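Local coordinates for protein paenibacillus xanthan lyase (Paenibacillus, PDB 6F2P) that cleaves the polysaccharide xanthan as a calcium-containing lyase, probably by the beta-elimination chemistry of polysaccharide lyase family 8, at residues V259-W262 / I263-S266; D314-A317 / F318-V322. One frame throughout, in Å; residues are numbered along the deposited sequence.

Contact 1 (V259-W262 / I263-S266); sequences VYRW and IYDS
Asp265 N donates to Arg261 O over 2.8 Å, at an N-H...O angle of 156°, and helix 256-267 carries on through here but widens to a pi-type turn at 263-266. On the outer side of that turn Arg261 reaches forward to the residues three and four places on. Its CG lies anti to the carbonyl carbon (chi1 -59°), and bends at chi2 and chi3 carry the guanidinium across to the Tyr264 ring. CD2 of Tyr264 stands over the centre of one guanidinium face, 3.5 Å from Arg261 CZ, with the two planes 45° apart, an oblique packing contact. The guanidinium edge is used differently. Water 1 accepts a hydrogen bond from Arg261 NE at 2.6 Å and donates one to Asp265 OD2 at 2.7 Å; water 2 accepts from Arg261 NH2 at 2.7 Å and donates to Asp265 OD1. The opposite charges four residues apart are thus joined through two waters, Arg261 NE and Asp265 OD2 being 4.8 Å apart. This is the exposed ridge of an amphipathic helix in the alpha-helical domain of family 8 lyases, where long polar side chains suit solvent. The buried sides carry apolar groups: Val259 and Ile263 meet helices 229-244 and 292-307, and Trp262 stacks on Phe211. Tyrosine serves where a ring must be buried but its hydroxyl paired, as Tyr260 OH is with Thr309. Ser266, small and buried, hydrogen-bonds through OG to Gly215 O.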
ATOM      1  N   VAL A 259      -0.743 -12.152 -17.207  1.00 16.96           N
ATOM      2  CA  VAL A 259      -1.836 -11.456 -17.876  1.00 18.88           C
ATOM      3  C   VAL A 259      -3.178 -12.040 -17.444  1.00 16.19           C
ATOM      4  O   VAL A 259      -4.161 -11.324 -17.323  1.00 17.95           O
ATOM      5  CB  VAL A 259      -1.692 -11.508 -19.414  1.00 14.77           C
ATOM      6  CG1 VAL A 259      -2.853 -10.801 -20.096  1.00  9.99           C
ATOM      7  CG2 VAL A 259      -0.370 -10.893 -19.838  1.00 10.03           C
ATOM      8  N   TYR A 260      -3.220 -13.343 -17.195  1.00 16.33           N
ATOM      9  CA  TYR A 260      -4.454 -13.955 -16.715  1.00 15.86           C
ATOM     10  C   TYR A 260      -4.707 -13.559 -15.262  1.00 18.21           C
ATOM     11  O   TYR A 260      -5.836 -13.262 -14.886  1.00 17.02           O
ATOM     12  CB  TYR A 260      -4.435 -15.472 -16.912  1.00 13.68           C
ATOM     13  CG  TYR A 260      -4.246 -15.838 -18.363  1.00 20.72           C
ATOM     14  CD1 TYR A 260      -5.330 -15.932 -19.221  1.00 18.69           C
ATOM     15  CD2 TYR A 260      -2.975 -16.039 -18.889  1.00 23.40           C
ATOM     16  CE1 TYR A 260      -5.156 -16.231 -20.558  1.00 25.22           C
ATOM     17  CE2 TYR A 260      -2.793 -16.338 -20.225  1.00 19.33           C
ATOM     18  CZ  TYR A 260      -3.886 -16.438 -21.052  1.00 19.91           C
ATOM     19  OH  TYR A 260      -3.713 -16.746 -22.379  1.00 21.47           O
ATOM     20  N   ARG A 261      -3.643 -13.520 -14.466  1.00 15.94           N
ATOM     21  CA  ARG A 261      -3.754 -13.095 -13.083  1.00 18.95           C
ATOM     22  C   ARG A 261      -4.275 -11.661 -12.984  1.00 21.48           C
ATOM     23  O   ARG A 261      -5.058 -11.348 -12.065  1.00 15.95           O
ATOM     24  CB  ARG A 261      -2.409 -13.215 -12.348  1.00 19.84           C
ATOM     25  CG  ARG A 261      -1.795 -14.616 -12.298  1.00 24.12           C
ATOM     26  CD  ARG A 261      -2.825 -15.721 -12.099  1.00 22.91           C
ATOM     27  NE  ARG A 261      -3.569 -15.601 -10.844  1.00 28.23           N
ATOM     28  CZ  ARG A 261      -4.529 -16.441 -10.463  1.00 29.77           C
ATOM     29  NH1 ARG A 261      -4.855 -17.472 -11.235  1.00 26.46           N
ATOM     30  NH2 ARG A 261      -5.162 -16.249  -9.310  1.00 27.28           N
ATOM     31  N   TRP A 262      -3.840 -10.804 -13.917  1.00 17.13           N
ATOM     32  CA  TRP A 262      -4.233  -9.385 -13.919  1.00 18.57           C
ATOM     33  C   TRP A 262      -5.743  -9.228 -13.822  1.00 17.16           C
ATOM     34  O   TRP A 262      -6.239  -8.339 -13.129  1.00 19.04           O
ATOM     35  CB  TRP A 262      -3.741  -8.651 -15.169  1.00 15.34           C
ATOM     36  CG  TRP A 262      -2.245  -8.496 -15.254  1.00 21.97           C
ATOM     37  CD1 TRP A 262      -1.339  -8.674 -14.246  1.00 17.66           C
ATOM     38  CD2 TRP A 262      -1.484  -8.139 -16.421  1.00 16.91           C
ATOM     39  NE1 TRP A 262      -0.063  -8.442 -14.713  1.00 16.10           N
ATOM     40  CE2 TRP A 262      -0.126  -8.115 -16.043  1.00 16.18           C
ATOM     41  CE3 TRP A 262      -1.818  -7.842 -17.746  1.00 19.32           C
ATOM     42  CZ2 TRP A 262       0.896  -7.805 -16.944  1.00 18.99           C
ATOM     43  CZ3 TRP A 262      -0.800  -7.527 -18.637  1.00 15.52           C
ATOM     44  CH2 TRP A 262       0.537  -7.514 -18.232  1.00 17.14           C
ATOM     45  N   ILE A 263      -6.466 -10.104 -14.511  1.00 13.03           N
ATOM     46  CA  ILE A 263      -7.920 -10.107 -14.444  1.00 12.96           C
ATOM     47  C   ILE A 263      -8.425 -10.302 -13.012  1.00 16.16           C
ATOM     48  O   ILE A 263      -9.240  -9.517 -12.533  1.00 18.00           O
ATOM     49  CB  ILE A 263      -8.510 -11.185 -15.355  1.00 14.08           C
ATOM     50  CG1 ILE A 263      -8.016 -10.988 -16.795  1.00 15.59           C
ATOM     51  CG2 ILE A 263     -10.021 -11.174 -15.285  1.00 11.98           C
ATOM     52  CD1 ILE A 263      -8.197  -9.578 -17.325  1.00 13.57           C
ATOM     53  N   TYR A 264      -7.931 -11.328 -12.319  1.00 16.46           N
ATOM     54  CA  TYR A 264      -8.377 -11.576 -10.947  1.00 17.54           C
ATOM     55  C   TYR A 264      -7.920 -10.477  -9.999  1.00 14.84           C
ATOM     56  O   TYR A 264      -8.649 -10.091  -9.092  1.00 13.11           O
ATOM     57  CB  TYR A 264      -7.868 -12.914 -10.418  1.00 14.77           C
ATOM     58  CG  TYR A 264      -8.311 -14.115 -11.202  1.00 13.67           C
ATOM     59  CD1 TYR A 264      -9.655 -14.411 -11.355  1.00 13.44           C
ATOM     60  CD2 TYR A 264      -7.379 -14.977 -11.765  1.00 17.43           C
ATOM     61  CE1 TYR A 264     -10.063 -15.519 -12.067  1.00 18.47           C
ATOM     62  CE2 TYR A 264      -7.774 -16.090 -12.476  1.00 19.32           C
ATOM     63  CZ  TYR A 264      -9.118 -16.358 -12.625  1.00 21.81           C
ATOM     64  OH  TYR A 264      -9.513 -17.468 -13.338  1.00 19.65           O
ATOM     65  N   ASP A 265      -6.703  -9.986 -10.207  1.00 12.37           N
ATOM     66  CA  ASP A 265      -6.096  -9.056  -9.269  1.00 11.99           C
ATOM     67  C   ASP A 265      -6.301  -7.588  -9.611  1.00 15.83           C
ATOM     68  O   ASP A 265      -6.507  -6.773  -8.717  1.00 17.37           O
ATOM     69  CB  ASP A 265      -4.601  -9.336  -9.126  1.00 16.19           C
ATOM     70  CG  ASP A 265      -4.315 -10.742  -8.645  1.00 20.48           C
ATOM     71  OD1 ASP A 265      -5.227 -11.368  -8.051  1.00 20.14           O
ATOM     72  OD2 ASP A 265      -3.178 -11.216  -8.865  1.00 16.86           O
ATOM     73  N   SER A 266      -6.255  -7.241 -10.896  1.00 18.32           N
ATOM     74  CA  SER A 266      -6.236  -5.833 -11.270  1.00 11.66           C
ATOM     75  C   SER A 266      -7.487  -5.339 -11.984  1.00 15.81           C
ATOM     76  O   SER A 266      -7.630  -4.138 -12.205  1.00 16.25           O
ATOM     77  CB  SER A 266      -4.998  -5.535 -12.104  1.00 11.66           C
ATOM     78  OG  SER A 266      -3.838  -5.897 -11.385  1.00 15.14           O
TER
HETATM   79  O   HOH W   1      -2.858 -13.932  -9.033  1.00 26.05           O
HETATM   80  O   HOH W   2      -5.820 -14.458  -7.430  1.00 32.83           O

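Contact 2 (D314-A317 / F318-V322); sequences DATA and FKRMV
Phe318 N donates to Asp314 O over 2.7 Å at 166°, the first of a run of i to i+4 bonds that makes this a regular alpha-helical stretch of helix 312-328, in what is probably, as in relatives, the (alpha/alpha) toroid of a family 8 lyase. Lys319 N follows to Ala315 O (3.0 Å), Arg320 N to Thr316 O (3.0 Å) and Met321 N to Ala317 O (3.1 Å), so each of the four carbonyls from 314 to 317 has an amide partner. The polar side chains turn elsewhere: Asp314 OD1 has a probable hydrogen bond with Tyr264 OH, Thr316 OG1 returns to Ser312 O within its own helix, and Arg320 NE reaches Thr356 O. Alanine suits position 317, where its small methyl lets the Tyr264 side chain come close. Phe318, with CG anti to the carbonyl carbon (chi1 -71°), sets its ring beside the preceding turn, one face toward Asp314 C, and packs against Ile263, Ile303 and Leu306. An alanine here would keep the backbone bond but is likely to open a gap where helix 312-328 packs on helices 256-267 and 292-307, costing Ile263 and Leu306 their aromatic neighbour. Lys319 suits a partly exposed place, its aliphatic stem extended and passing Ala315 O. In buried Met321, CG sits between the backbone N and the carbonyl carbon (chi1 67°), and this with the bend at chi3 brings its CE methyl to within 3.6 Å of Ala317 O.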
ATOM      1  N   ASP A 314      -9.365 -20.977 -15.746  1.00 22.57           N
ATOM      2  CA  ASP A 314      -9.447 -19.534 -15.968  1.00 23.63           C
ATOM      3  C   ASP A 314     -10.498 -19.147 -17.017  1.00 23.07           C
ATOM      4  O   ASP A 314     -11.287 -18.217 -16.817  1.00 22.36           O
ATOM      5  CB  ASP A 314      -8.081 -18.974 -16.372  1.00 22.32           C
ATOM      6  CG  ASP A 314      -7.093 -18.937 -15.215  1.00 28.48           C
ATOM      7  OD1 ASP A 314      -7.526 -18.802 -14.052  1.00 28.72           O
ATOM      8  OD2 ASP A 314      -5.875 -19.031 -15.472  1.00 28.85           O
ATOM      9  N   ALA A 315     -10.504 -19.859 -18.136  1.00 20.96           N
ATOM     10  CA  ALA A 315     -11.461 -19.587 -19.192  1.00 21.72           C
ATOM     11  C   ALA A 315     -12.875 -19.652 -18.629  1.00 23.46           C
ATOM     12  O   ALA A 315     -13.721 -18.810 -18.930  1.00 25.69           O
ATOM     13  CB  ALA A 315     -11.288 -20.576 -20.319  1.00 21.04           C
ATOM     14  N   THR A 316     -13.107 -20.640 -17.776  1.00 25.02           N
ATOM     15  CA  THR A 316     -14.403 -20.822 -17.148  1.00 20.11           C
ATOM     16  C   THR A 316     -14.722 -19.632 -16.260  1.00 20.29           C
ATOM     17  O   THR A 316     -15.795 -19.043 -16.364  1.00 24.86           O
ATOM     18  CB  THR A 316     -14.412 -22.094 -16.303  1.00 22.52           C
ATOM     19  OG1 THR A 316     -14.122 -23.216 -17.146  1.00 20.80           O
ATOM     20  CG2 THR A 316     -15.769 -22.288 -15.608  1.00 15.31           C
ATOM     21  N   ALA A 317     -13.771 -19.279 -15.401  1.00 18.31           N
ATOM     22  CA  ALA A 317     -13.922 -18.160 -14.476  1.00 21.72           C
ATOM     23  C   ALA A 317     -14.165 -16.844 -15.219  1.00 23.79           C
ATOM     24  O   ALA A 317     -15.017 -16.035 -14.828  1.00 22.65           O
ATOM     25  CB  ALA A 317     -12.690 -18.054 -13.575  1.00 19.20           C
ATOM     26  N   PHE A 318     -13.411 -16.648 -16.297  1.00 19.23           N
ATOM     27  CA  PHE A 318     -13.554 -15.460 -17.127  1.00 20.76           C
ATOM     28  C   PHE A 318     -14.933 -15.369 -17.767  1.00 20.75           C
ATOM     29  O   PHE A 318     -15.530 -14.295 -17.793  1.00 22.18           O
ATOM     30  CB  PHE A 318     -12.488 -15.426 -18.223  1.00 19.60           C
ATOM     31  CG  PHE A 318     -11.108 -15.137 -17.716  1.00 22.13           C
ATOM     32  CD1 PHE A 318     -10.866 -14.997 -16.356  1.00 16.97           C
ATOM     33  CD2 PHE A 318     -10.053 -14.991 -18.600  1.00 19.67           C
ATOM     34  CE1 PHE A 318      -9.599 -14.735 -15.895  1.00 19.45           C
ATOM     35  CE2 PHE A 318      -8.780 -14.715 -18.140  1.00 18.45           C
ATOM     36  CZ  PHE A 318      -8.553 -14.592 -16.787  1.00 19.02           C
ATOM     37  N   LYS A 319     -15.434 -16.485 -18.293  1.00 16.83           N
ATOM     38  CA  LYS A 319     -16.728 -16.466 -18.963  1.00 20.75           C
ATOM     39  C   LYS A 319     -17.822 -16.192 -17.955  1.00 21.60           C
ATOM     40  O   LYS A 319     -18.827 -15.566 -18.279  1.00 24.41           O
ATOM     41  CB  LYS A 319     -17.012 -17.782 -19.682  1.00 21.29           C
ATOM     42  CG  LYS A 319     -16.111 -18.051 -20.863  1.00 24.44           C
ATOM     43  CD  LYS A 319     -16.466 -19.361 -21.537  1.00 26.95           C
ATOM     44  CE  LYS A 319     -15.327 -19.804 -22.432  1.00 44.49           C
ATOM     45  NZ  LYS A 319     -15.711 -20.904 -23.355  1.00 57.53           N
ATOM     46  N   ARG A 320     -17.618 -16.652 -16.727  1.00 19.85           N
ATOM     47  CA  ARG A 320     -18.647 -16.516 -15.708  1.00 22.99           C
ATOM     48  C   ARG A 320     -18.786 -15.069 -15.270  1.00 19.97           C
ATOM     49  O   ARG A 320     -19.892 -14.580 -15.081  1.00 23.31           O
ATOM     50  CB  ARG A 320     -18.362 -17.417 -14.501  1.00 22.77           C
ATOM     51  CG  ARG A 320     -18.584 -18.897 -14.769  1.00 25.19           C
ATOM     52  CD  ARG A 320     -18.602 -19.712 -13.486  1.00 23.29           C
ATOM     53  NE  ARG A 320     -19.868 -19.589 -12.769  1.00 31.40           N
ATOM     54  CZ  ARG A 320     -19.979 -19.506 -11.446  1.00 29.43           C
ATOM     55  NH1 ARG A 320     -18.894 -19.520 -10.683  1.00 32.18           N
ATOM     56  NH2 ARG A 320     -21.176 -19.398 -10.887  1.00 25.74           N
ATOM     57  N   MET A 321     -17.669 -14.377 -15.107  1.00 17.66           N
ATOM     58  CA  MET A 321     -17.755 -13.005 -14.645  1.00 19.24           C
ATOM     59  C   MET A 321     -18.284 -12.087 -15.761  1.00 21.63           C
ATOM     60  O   MET A 321     -19.130 -11.220 -15.515  1.00 17.72           O
ATOM     61  CB  MET A 321     -16.418 -12.537 -14.049  1.00 17.67           C
ATOM     62  CG  MET A 321     -15.269 -12.417 -15.034  1.00 19.45           C
ATOM     63  SD  MET A 321     -13.759 -11.813 -14.252  1.00 19.04           S
ATOM     64  CE  MET A 321     -13.151 -13.296 -13.459  1.00 14.89           C
ATOM     65  N   VAL A 322     -17.818 -12.302 -16.989  1.00 20.28           N
ATOM     66  CA  VAL A 322     -18.316 -11.541 -18.129  1.00 18.70           C
ATOM     67  C   VAL A 322     -19.815 -11.772 -18.346  1.00 20.60           C
ATOM     68  O   VAL A 322     -20.557 -10.827 -18.622  1.00 20.03           O
ATOM     69  CB  VAL A 322     -17.512 -11.833 -19.416  1.00 17.79           C
ATOM     70  CG1 VAL A 322     -18.197 -11.248 -20.651  1.00 17.90           C
ATOM     71  CG2 VAL A 322     -16.124 -11.265 -19.289  1.00 16.85           C
TER

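Contact 1 closes before contact 2 opens along the chain, with helix 292-307 between them in sequence; their centres are 12 Å apart, on helices 256-267 and 312-328 of the N-terminal alpha-helical domain. The two helices touch directly. Phe318 CZ comes within 3.6 Å of Tyr260 O, and the rings of Tyr264 and Phe318 meet with their planes at about 55°. Helix 292-307 packs against both, through Leu306 and Ile303. The two local turns therefore form one polar and apolar seam joining neighbouring helices of the (alpha/alpha) toroid, the part that in family 8 relatives supplies the helical side of the substrate cleft and probably does so here.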